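Local coordinates for malonyl CoA-acyl carrier protein transacylase (Burkholderia pseudomallei 1710b, PDB 3EZO) that probably transfers the malonyl group of malonyl-CoA to holo-acyl carrier protein, giving malonyl-ACP and CoA, at residues Thr159-Phe167 and Ala204-Lys212; Trp263-Ala271 and Leu287-Leu298. One frame throughout, in Å; residues are numbered along the deposited sequence.

Interaction 1. Residues Thr159-Phe167 and Ala204-Lys212; sequences TGVVEAVNF and APFHSSLLK
Both oxygens of the Glu163 carboxylate are held by the 204-212 loop, and OE1 takes two donors. The backbone N of Ser209 reaches Glu163 OE1 at 3.0 Å in a nearly straight bond (163°). A bridging water donates to the same OE1 at 2.6 Å and also to His207 O. The second oxygen, Glu163 OE2, accepts from Ser209 OG at 2.7 Å. Ser209 thus spans the carboxylate with its own N-H and hydroxyl, both arriving on syn sides and both somewhat out of the plane, an arrangement that should keep the group from rotating and help it stay charged. Ser209 OG can serve because it stands between its own N and carbonyl carbon (chi1 59°).

Next along the strand, Val165 lays its isopropyl group against the backbone of the turn: Val165 CG1 lies 3.3 Å from His207 O, CG2 faces Phe206 O, and CB meets His207 CB at 3.7 Å. At the other end Val161 CG1 brushes Leu210 CD2 as the two side chains run past each other in opposite directions.

The loop also braces itself. Pro205 O accepts from the backbone N of Ser208, closing the type II turn that carries His207, and also from Ser208 OG, which arrives on a lone pair at 2.7 Å. His207 bonds through NE2 to Ser98 OG, consistent with the Ser-His active site of FabD-type acyltransferases, and through ND1 to the carbonyls of Gln256 and Gly259. Strand 162-169, bulged at Val165 and Asn166 opposite Val174, edges the small ferredoxin-like subdomain, whose helix 146-156 lies against Val162 and Phe167, while helix 113-128 packs on Phe206 and His207.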
loop_
_atom_site.group_PDB
_atom_site.type_symbol
_atom_site.label_atom_id
_atom_site.label_comp_id
_atom_site.label_asym_id
_atom_site.label_seq_id
_atom_site.Cartn_x
_atom_site.Cartn_y
_atom_site.Cartn_z
ATOM N N THR A 159 -24.713 -15.119 -1.820
ATOM C CA THR A 159 -25.464 -13.866 -1.977
ATOM C C THR A 159 -24.808 -12.884 -2.926
ATOM O O THR A 159 -25.419 -11.894 -3.298
ATOM C CB THR A 159 -25.730 -13.146 -0.650
ATOM O OG1 THR A 159 -24.486 -12.636 -0.092
ATOM C CG2 THR A 159 -26.377 -14.071 0.322
ATOM N N GLY A 160 -23.587 -13.187 -3.353
ATOM C CA GLY A 160 -22.805 -12.321 -4.232
ATOM C C GLY A 160 -21.326 -12.579 -3.936
ATOM O O GLY A 160 -20.953 -12.931 -2.813
ATOM N N VAL A 161 -20.478 -12.377 -4.940
ATOM C CA VAL A 161 -19.018 -12.591 -4.808
ATOM C C VAL A 161 -18.466 -11.766 -3.669
ATOM O O VAL A 161 -18.819 -10.600 -3.518
ATOM C CB VAL A 161 -18.297 -12.259 -6.134
ATOM C CG1 VAL A 161 -16.808 -12.196 -5.989
ATOM C CG2 VAL A 161 -18.709 -13.282 -7.201
ATOM N N VAL A 162 -17.637 -12.400 -2.846
ATOM C CA VAL A 162 -16.922 -11.738 -1.754
ATOM C C VAL A 162 -15.726 -12.573 -1.425
ATOM O O VAL A 162 -15.795 -13.832 -1.409
ATOM C CB VAL A 162 -17.848 -11.486 -0.492
ATOM C CG1 VAL A 162 -18.543 -12.779 -0.018
ATOM C CG2 VAL A 162 -17.092 -10.812 0.616
ATOM N N GLU A 163 -14.605 -11.897 -1.185
ATOM C CA GLU A 163 -13.297 -12.560 -1.061
ATOM C C GLU A 163 -12.459 -11.913 0.023
ATOM O O GLU A 163 -12.650 -10.746 0.311
ATOM C CB GLU A 163 -12.511 -12.448 -2.386
ATOM C CG GLU A 163 -13.145 -13.212 -3.559
ATOM C CD GLU A 163 -12.661 -12.724 -4.930
ATOM O OE1 GLU A 163 -11.922 -11.697 -5.014
ATOM O OE2 GLU A 163 -13.036 -13.384 -5.933
ATOM N N ALA A 164 -11.516 -12.671 0.593
ATOM C CA ALA A 164 -10.561 -12.124 1.565
ATOM C C ALA A 164 -9.383 -11.543 0.764
ATOM O O ALA A 164 -8.707 -12.258 0.029
ATOM C CB ALA A 164 -10.126 -13.174 2.549
ATOM N N VAL A 165 -9.201 -10.229 0.827
ATOM C CA VAL A 165 -8.335 -9.526 -0.142
ATOM C C VAL A 165 -7.122 -8.778 0.431
ATOM O O VAL A 165 -6.266 -8.387 -0.332
ATOM C CB VAL A 165 -9.157 -8.581 -1.079
ATOM C CG1 VAL A 165 -10.331 -9.344 -1.755
ATOM C CG2 VAL A 165 -9.671 -7.295 -0.341
ATOM N N ASN A 166 -7.096 -8.519 1.744
ATOM C CA ASN A 166 -5.894 -7.983 2.446
ATOM C C ASN A 166 -5.644 -8.797 3.697
ATOM O O ASN A 166 -6.439 -8.742 4.652
ATOM C CB ASN A 166 -6.082 -6.551 2.936
ATOM C CG ASN A 166 -6.092 -5.495 1.819
ATOM O OD1 ASN A 166 -6.076 -5.776 0.604
ATOM N ND2 ASN A 166 -6.144 -4.269 2.244
ATOM N N PHE A 167 -4.531 -9.512 3.709
ATOM C CA PHE A 167 -4.057 -10.182 4.893
ATOM C C PHE A 167 -2.988 -9.322 5.581
ATOM O O PHE A 167 -1.819 -9.382 5.228
ATOM C CB PHE A 167 -3.523 -11.572 4.489
ATOM C CG PHE A 167 -4.551 -12.423 3.802
ATOM C CD1 PHE A 167 -5.552 -13.025 4.521
ATOM C CD2 PHE A 167 -4.537 -12.583 2.424
ATOM C CE1 PHE A 167 -6.520 -13.813 3.858
ATOM C CE2 PHE A 167 -5.488 -13.366 1.778
ATOM C CZ PHE A 167 -6.461 -13.967 2.492
ATOM N N ALA A 204 -15.565 0.935 -3.931
ATOM C CA ALA A 204 -15.171 0.047 -5.023
ATOM C C ALA A 204 -14.489 -1.180 -4.416
ATOM O O ALA A 204 -13.803 -1.062 -3.386
ATOM C CB ALA A 204 -14.263 0.775 -5.936
ATOM N N PRO A 205 -14.675 -2.359 -5.007
ATOM C CA PRO A 205 -14.213 -3.620 -4.388
ATOM C C PRO A 205 -12.768 -3.948 -4.708
ATOM O O PRO A 205 -12.468 -4.960 -5.387
ATOM C CB PRO A 205 -15.134 -4.638 -5.044
ATOM C CG PRO A 205 -15.295 -4.141 -6.431
ATOM C CD PRO A 205 -15.288 -2.631 -6.329
ATOM N N PHE A 206 -11.866 -3.103 -4.230
ATOM C CA PHE A 206 -10.458 -3.236 -4.540
ATOM C C PHE A 206 -9.900 -4.598 -4.110
ATOM O O PHE A 206 -10.263 -5.161 -3.060
ATOM C CB PHE A 206 -9.655 -2.153 -3.793
ATOM C CG PHE A 206 -10.000 -0.735 -4.168
ATOM C CD1 PHE A 206 -10.597 -0.406 -5.374
ATOM C CD2 PHE A 206 -9.649 0.289 -3.314
ATOM C CE1 PHE A 206 -10.886 0.910 -5.691
ATOM C CE2 PHE A 206 -9.949 1.631 -3.635
ATOM C CZ PHE A 206 -10.560 1.918 -4.823
ATOM N N HIS A 207 -9.000 -5.110 -4.941
ATOM C CA HIS A 207 -8.264 -6.341 -4.682
ATOM C C HIS A 207 -9.150 -7.594 -4.756
ATOM O O HIS A 207 -8.670 -8.677 -4.479
ATOM C CB HIS A 207 -7.446 -6.214 -3.383
ATOM C CG HIS A 207 -6.371 -5.178 -3.479
ATOM N ND1 HIS A 207 -5.251 -5.354 -4.265
ATOM C CD2 HIS A 207 -6.253 -3.947 -2.913
ATOM C CE1 HIS A 207 -4.502 -4.256 -4.204
ATOM N NE2 HIS A 207 -5.081 -3.394 -3.379
ATOM N N SER A 208 -10.406 -7.425 -5.190
ATOM C CA SER A 208 -11.295 -8.526 -5.578
ATOM C C SER A 208 -11.224 -8.810 -7.072
ATOM O O SER A 208 -10.820 -7.961 -7.874
ATOM C CB SER A 208 -12.756 -8.239 -5.196
ATOM O OG SER A 208 -13.397 -7.360 -6.115
ATOM N N SER A 209 -11.609 -10.031 -7.433
ATOM C CA SER A 209 -11.703 -10.432 -8.838
ATOM C C SER A 209 -12.636 -9.563 -9.649
ATOM O O SER A 209 -12.519 -9.505 -10.871
ATOM C CB SER A 209 -12.141 -11.907 -8.926
ATOM O OG SER A 209 -13.395 -12.119 -8.285
ATOM N N LEU A 210 -13.571 -8.859 -8.997
ATOM C CA LEU A 210 -14.411 -7.876 -9.701
ATOM C C LEU A 210 -13.630 -6.734 -10.315
ATOM O O LEU A 210 -14.099 -6.088 -11.249
ATOM C CB LEU A 210 -15.503 -7.328 -8.823
ATOM C CG LEU A 210 -16.330 -8.361 -8.072
ATOM C CD1 LEU A 210 -17.437 -7.575 -7.326
ATOM C CD2 LEU A 210 -16.850 -9.344 -9.048
ATOM N N LEU A 211 -12.404 -6.512 -9.840
ATOM C CA LEU A 211 -11.594 -5.437 -10.372
ATOM C C LEU A 211 -10.769 -5.821 -11.599
ATOM O O LEU A 211 -9.917 -5.043 -12.002
ATOM C CB LEU A 211 -10.701 -4.829 -9.277
ATOM C CG LEU A 211 -10.868 -3.299 -9.148
ATOM C CD1 LEU A 211 -12.185 -2.916 -8.450
ATOM C CD2 LEU A 211 -9.700 -2.659 -8.416
ATOM N N LYS A 212 -11.027 -6.978 -12.233
ATOM C CA LYS A 212 -10.255 -7.367 -13.410
ATOM C C LYS A 212 -10.121 -6.256 -14.467
ATOM O O LYS A 212 -9.070 -6.157 -15.122
ATOM C CB LYS A 212 -10.872 -8.592 -14.081
ATOM C CG LYS A 212 -10.277 -8.957 -15.441
ATOM C CD LYS A 212 -11.096 -10.021 -16.148
ATOM C CE LYS A 212 -10.614 -10.321 -17.569
ATOM N NZ LYS A 212 -10.748 -9.235 -18.542
HETATM O O HOH W 1 -9.317 -11.413 -4.804
#

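Interaction 2. Residues Trp263-Ala271 and Leu287-Leu298; sequences WVECVQHIA and LAGLTKRIDGNL
Ile294 enters the 263-271 helix as a knob among Trp263, Val264, Val267 and Gln268, the centre of a mainly apolar contact. Its CG2, anti to the backbone N, meets Val267 CG1 at 3.6 Å and touches the aliphatic CG of Gln268. The other branch passes Val264 CG2 with CG1, and at its end Ile294 CD1 lies 3.8 Å from Val267 CG2. Further on, Leu298 extends the same surface beyond the helix end, Leu298 CD1 against Val267 CG1 at 3.7 Å and CD2 against the methyl of Ala271.

The indole of Trp263 forms the other half. CG stands anti to the backbone N (chi1 -176°), which sets the indole beside Leu287, Leu290 and Ile294, whose side chains cross it at about right angles. Leu287 CD2 sits over one face, towards the rim, while Val267 CG2, from its own helix, lies over the opposite face. Leu290 CD1 approaches Trp263 CD1 at 3.7 Å.

Polar links between the helices run through water. One water lies in the indole plane and accepts from Trp263 NE1 at 3.0 Å, donates to Leu287 O, and bonds to Thr291 OG1, so the buried N-H is satisfied. A second accepts from Gln268 NE2 and donates to Ile294 O at 3.0 Å. Within the departing chain, Asp295 OD1 takes the N of Asn297 in an Asx turn.

Trp263 also meets the ring of His97 and touches Val14 and Ala95 of the parallel sheet. The side chain of Trp263 is about 8 Å, nearest atoms, from that of Ser98, a predicted active-site residue. Two helices crossing at -69°, joined through strand 277-281 of that sheet, pack with one knob, Ile294, set into a hole of the partner helix within the alpha/beta core of the acyltransferase fold.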
loop_
_atom_site.group_PDB
_atom_site.type_symbol
_atom_site.label_atom_id
_atom_site.label_comp_id
_atom_site.label_asym_id
_atom_site.label_seq_id
_atom_site.Cartn_x
_atom_site.Cartn_y
_atom_site.Cartn_z
ATOM N N TRP A 263 0.091 -9.398 2.840
ATOM C CA TRP A 263 1.036 -8.534 3.539
ATOM C C TRP A 263 1.768 -9.269 4.668
ATOM O O TRP A 263 2.992 -9.130 4.821
ATOM C CB TRP A 263 0.366 -7.262 4.060
ATOM C CG TRP A 263 1.395 -6.374 4.690
ATOM C CD1 TRP A 263 1.541 -6.106 6.024
ATOM C CD2 TRP A 263 2.495 -5.724 4.025
ATOM N NE1 TRP A 263 2.621 -5.292 6.221
ATOM C CE2 TRP A 263 3.231 -5.039 5.015
ATOM C CE3 TRP A 263 2.899 -5.624 2.702
ATOM C CZ2 TRP A 263 4.378 -4.275 4.709
ATOM C CZ3 TRP A 263 4.023 -4.886 2.399
ATOM C CH2 TRP A 263 4.772 -4.234 3.406
ATOM N N VAL A 264 1.033 -10.050 5.445
ATOM C CA VAL A 264 1.636 -10.914 6.449
ATOM C C VAL A 264 2.776 -11.704 5.841
ATOM O O VAL A 264 3.889 -11.698 6.342
ATOM C CB VAL A 264 0.567 -11.863 7.113
ATOM C CG1 VAL A 264 1.225 -12.943 8.018
ATOM C CG2 VAL A 264 -0.438 -11.042 7.887
ATOM N N GLU A 265 2.528 -12.352 4.717
ATOM C CA GLU A 265 3.536 -13.187 4.074
ATOM C C GLU A 265 4.752 -12.416 3.583
ATOM O O GLU A 265 5.878 -12.929 3.610
ATOM C CB GLU A 265 2.875 -13.961 2.925
ATOM C CG GLU A 265 1.950 -15.059 3.434
ATOM C CD GLU A 265 1.168 -15.703 2.316
ATOM O OE1 GLU A 265 0.118 -15.149 1.926
ATOM O OE2 GLU A 265 1.638 -16.731 1.785
ATOM N N CYS A 266 4.539 -11.175 3.136
ATOM C CA CYS A 266 5.663 -10.343 2.676
ATOM C C CYS A 266 6.619 -10.052 3.833
ATOM O O CYS A 266 7.840 -10.172 3.695
ATOM C CB CYS A 266 5.173 -9.041 2.088
ATOM S SG CYS A 266 4.421 -9.196 0.459
ATOM N N VAL A 267 6.031 -9.689 4.971
ATOM C CA VAL A 267 6.782 -9.446 6.214
ATOM C C VAL A 267 7.522 -10.711 6.688
ATOM O O VAL A 267 8.690 -10.641 7.048
ATOM C CB VAL A 267 5.864 -8.898 7.337
ATOM C CG1 VAL A 267 6.615 -8.814 8.649
ATOM C CG2 VAL A 267 5.278 -7.479 6.955
ATOM N N GLN A 268 6.847 -11.864 6.647
ATOM C CA GLN A 268 7.484 -13.116 7.008
ATOM C C GLN A 268 8.611 -13.472 6.064
ATOM O O GLN A 268 9.621 -14.008 6.495
ATOM C CB GLN A 268 6.444 -14.233 7.039
ATOM C CG GLN A 268 5.410 -13.996 8.133
ATOM C CD GLN A 268 4.289 -14.985 8.105
ATOM O OE1 GLN A 268 3.921 -15.518 7.047
ATOM N NE2 GLN A 268 3.726 -15.248 9.291
ATOM N N HIS A 269 8.443 -13.148 4.777
ATOM C CA HIS A 269 9.478 -13.388 3.771
ATOM C C HIS A 269 10.708 -12.578 4.152
ATOM O O HIS A 269 11.839 -13.096 4.119
ATOM C CB HIS A 269 8.998 -13.024 2.364
ATOM C CG HIS A 269 10.057 -13.143 1.331
ATOM N ND1 HIS A 269 10.126 -14.207 0.462
ATOM C CD2 HIS A 269 11.128 -12.356 1.054
ATOM C CE1 HIS A 269 11.169 -14.049 -0.334
ATOM N NE2 HIS A 269 11.806 -12.944 0.021
ATOM N N ILE A 270 10.476 -11.323 4.534
ATOM C CA ILE A 270 11.562 -10.403 4.915
ATOM C C ILE A 270 12.328 -10.957 6.121
ATOM O O ILE A 270 13.549 -11.006 6.101
ATOM C CB ILE A 270 11.006 -8.961 5.184
ATOM C CG1 ILE A 270 10.614 -8.320 3.823
ATOM C CG2 ILE A 270 12.029 -8.147 5.975
ATOM C CD1 ILE A 270 9.729 -7.114 3.928
ATOM N N ALA A 271 11.591 -11.383 7.144
ATOM C CA ALA A 271 12.160 -12.009 8.327
ATOM C C ALA A 271 12.986 -13.252 7.999
ATOM O O ALA A 271 14.042 -13.449 8.600
ATOM C CB ALA A 271 11.083 -12.380 9.297
ATOM N N LEU A 287 1.839 0.559 9.087
ATOM C CA LEU A 287 2.634 -0.641 8.839
ATOM C C LEU A 287 3.464 -0.981 10.057
ATOM O O LEU A 287 3.645 -2.195 10.378
ATOM C CB LEU A 287 3.499 -0.532 7.572
ATOM C CG LEU A 287 2.803 -0.327 6.233
ATOM C CD1 LEU A 287 3.817 -0.417 5.102
ATOM C CD2 LEU A 287 1.636 -1.314 5.986
ATOM N N ALA A 288 3.922 0.064 10.750
ATOM C CA ALA A 288 4.615 -0.123 12.040
ATOM C C ALA A 288 3.821 -1.045 12.981
ATOM O O ALA A 288 4.367 -2.007 13.542
ATOM C CB ALA A 288 4.868 1.233 12.725
ATOM N N GLY A 289 2.529 -0.757 13.131
ATOM C CA GLY A 289 1.641 -1.571 13.979
ATOM C C GLY A 289 1.488 -3.000 13.470
ATOM O O GLY A 289 1.464 -3.946 14.254
ATOM N N LEU A 290 1.387 -3.180 12.151
ATOM C CA LEU A 290 1.246 -4.534 11.617
ATOM C C LEU A 290 2.503 -5.375 11.861
ATOM O O LEU A 290 2.380 -6.544 12.223
ATOM C CB LEU A 290 0.875 -4.521 10.143
ATOM C CG LEU A 290 -0.355 -3.743 9.707
ATOM C CD1 LEU A 290 -0.538 -3.910 8.190
ATOM C CD2 LEU A 290 -1.644 -4.162 10.523
ATOM N N THR A 291 3.702 -4.784 11.698
ATOM C CA THR A 291 4.954 -5.522 11.908
ATOM C C THR A 291 4.957 -6.102 13.332
ATOM O O THR A 291 5.242 -7.307 13.528
ATOM C CB THR A 291 6.197 -4.621 11.708
ATOM O OG1 THR A 291 6.211 -4.087 10.381
ATOM C CG2 THR A 291 7.504 -5.378 11.976
ATOM N N LYS A 292 4.590 -5.260 14.315
ATOM C CA LYS A 292 4.520 -5.682 15.717
ATOM C C LYS A 292 3.638 -6.932 15.874
ATOM O O LYS A 292 3.993 -7.862 16.581
ATOM C CB LYS A 292 3.963 -4.574 16.643
ATOM C CG LYS A 292 4.777 -3.304 16.756
ATOM C CD LYS A 292 4.132 -2.297 17.751
ATOM C CE LYS A 292 4.946 -0.993 17.929
ATOM N NZ LYS A 292 4.607 0.106 16.936
ATOM N N ARG A 293 2.495 -6.927 15.201
ATOM C CA ARG A 293 1.530 -8.016 15.290
ATOM C C ARG A 293 1.971 -9.274 14.548
ATOM O O ARG A 293 1.646 -10.390 14.950
ATOM C CB ARG A 293 0.199 -7.570 14.689
ATOM C CG ARG A 293 -0.374 -6.257 15.231
ATOM C CD ARG A 293 -1.234 -6.464 16.397
ATOM N NE ARG A 293 -1.951 -7.703 16.149
ATOM C CZ ARG A 293 -3.020 -7.844 15.358
ATOM N NH1 ARG A 293 -3.587 -6.790 14.751
ATOM N NH2 ARG A 293 -3.529 -9.067 15.196
ATOM N N ILE A 294 2.635 -9.093 13.412
ATOM C CA ILE A 294 3.068 -10.214 12.592
ATOM C C ILE A 294 4.220 -11.012 13.265
ATOM O O ILE A 294 4.257 -12.253 13.235
ATOM C CB ILE A 294 3.472 -9.725 11.183
ATOM C CG1 ILE A 294 2.212 -9.270 10.416
ATOM C CG2 ILE A 294 4.197 -10.819 10.413
ATOM C CD1 ILE A 294 2.468 -8.224 9.329
ATOM N N ASP A 295 5.153 -10.302 13.877
ATOM C CA ASP A 295 6.338 -10.948 14.426
ATOM C C ASP A 295 6.963 -9.980 15.400
ATOM O O ASP A 295 7.603 -9.016 14.996
ATOM C CB ASP A 295 7.313 -11.296 13.290
ATOM C CG ASP A 295 8.584 -12.027 13.765
ATOM O OD1 ASP A 295 8.836 -12.123 15.006
ATOM O OD2 ASP A 295 9.333 -12.512 12.857
ATOM N N GLY A 296 6.787 -10.271 16.684
ATOM C CA GLY A 296 7.278 -9.418 17.760
ATOM C C GLY A 296 8.795 -9.432 17.957
ATOM O O GLY A 296 9.308 -8.596 18.704
ATOM N N ASN A 297 9.524 -10.357 17.332
ATOM C CA ASN A 297 10.988 -10.315 17.417
ATOM C C ASN A 297 11.550 -9.294 16.463
ATOM O O ASN A 297 12.731 -8.967 16.538
ATOM C CB ASN A 297 11.643 -11.645 17.062
ATOM C CG ASN A 297 11.110 -12.819 17.856
ATOM O OD1 ASN A 297 10.716 -12.694 19.014
ATOM N ND2 ASN A 297 11.136 -14.006 17.227
ATOM N N LEU A 298 10.746 -8.841 15.503
ATOM C CA LEU A 298 11.223 -7.822 14.581
ATOM C C LEU A 298 11.343 -6.528 15.386
ATOM O O LEU A 298 10.624 -6.354 16.356
ATOM C CB LEU A 298 10.280 -7.633 13.370
ATOM C CG LEU A 298 10.132 -8.859 12.474
ATOM C CD1 LEU A 298 9.145 -8.580 11.353
ATOM C CD2 LEU A 298 11.508 -9.270 11.951
HETATM O O HOH W 2 4.229 -4.072 8.400
HETATM O O HOH W 3 5.782 -14.372 11.698
#

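Overall arrangement
From the N terminus, the chain runs through the parallel-sheet strands 11-15 and 93-96 before it enters the antiparallel sheet. Interaction 1 then closes a loop of 36 residues, bringing the passage that precedes helix 212-223 back onto edge strand 162-169. Later, interaction 2 closes a shorter loop of 15 residues, which contains strand 277-281. The two loops follow one another and neither nest nor cross. Yet they touch: Phe167 O, at the end of 159-167, lies 2.9 Å from Val264 N, a probable hydrogen bond. Strand 162-169 of the antiparallel sheet is thereby tied both to the loop bearing His207 and to helix 263-272 beside the parallel sheet.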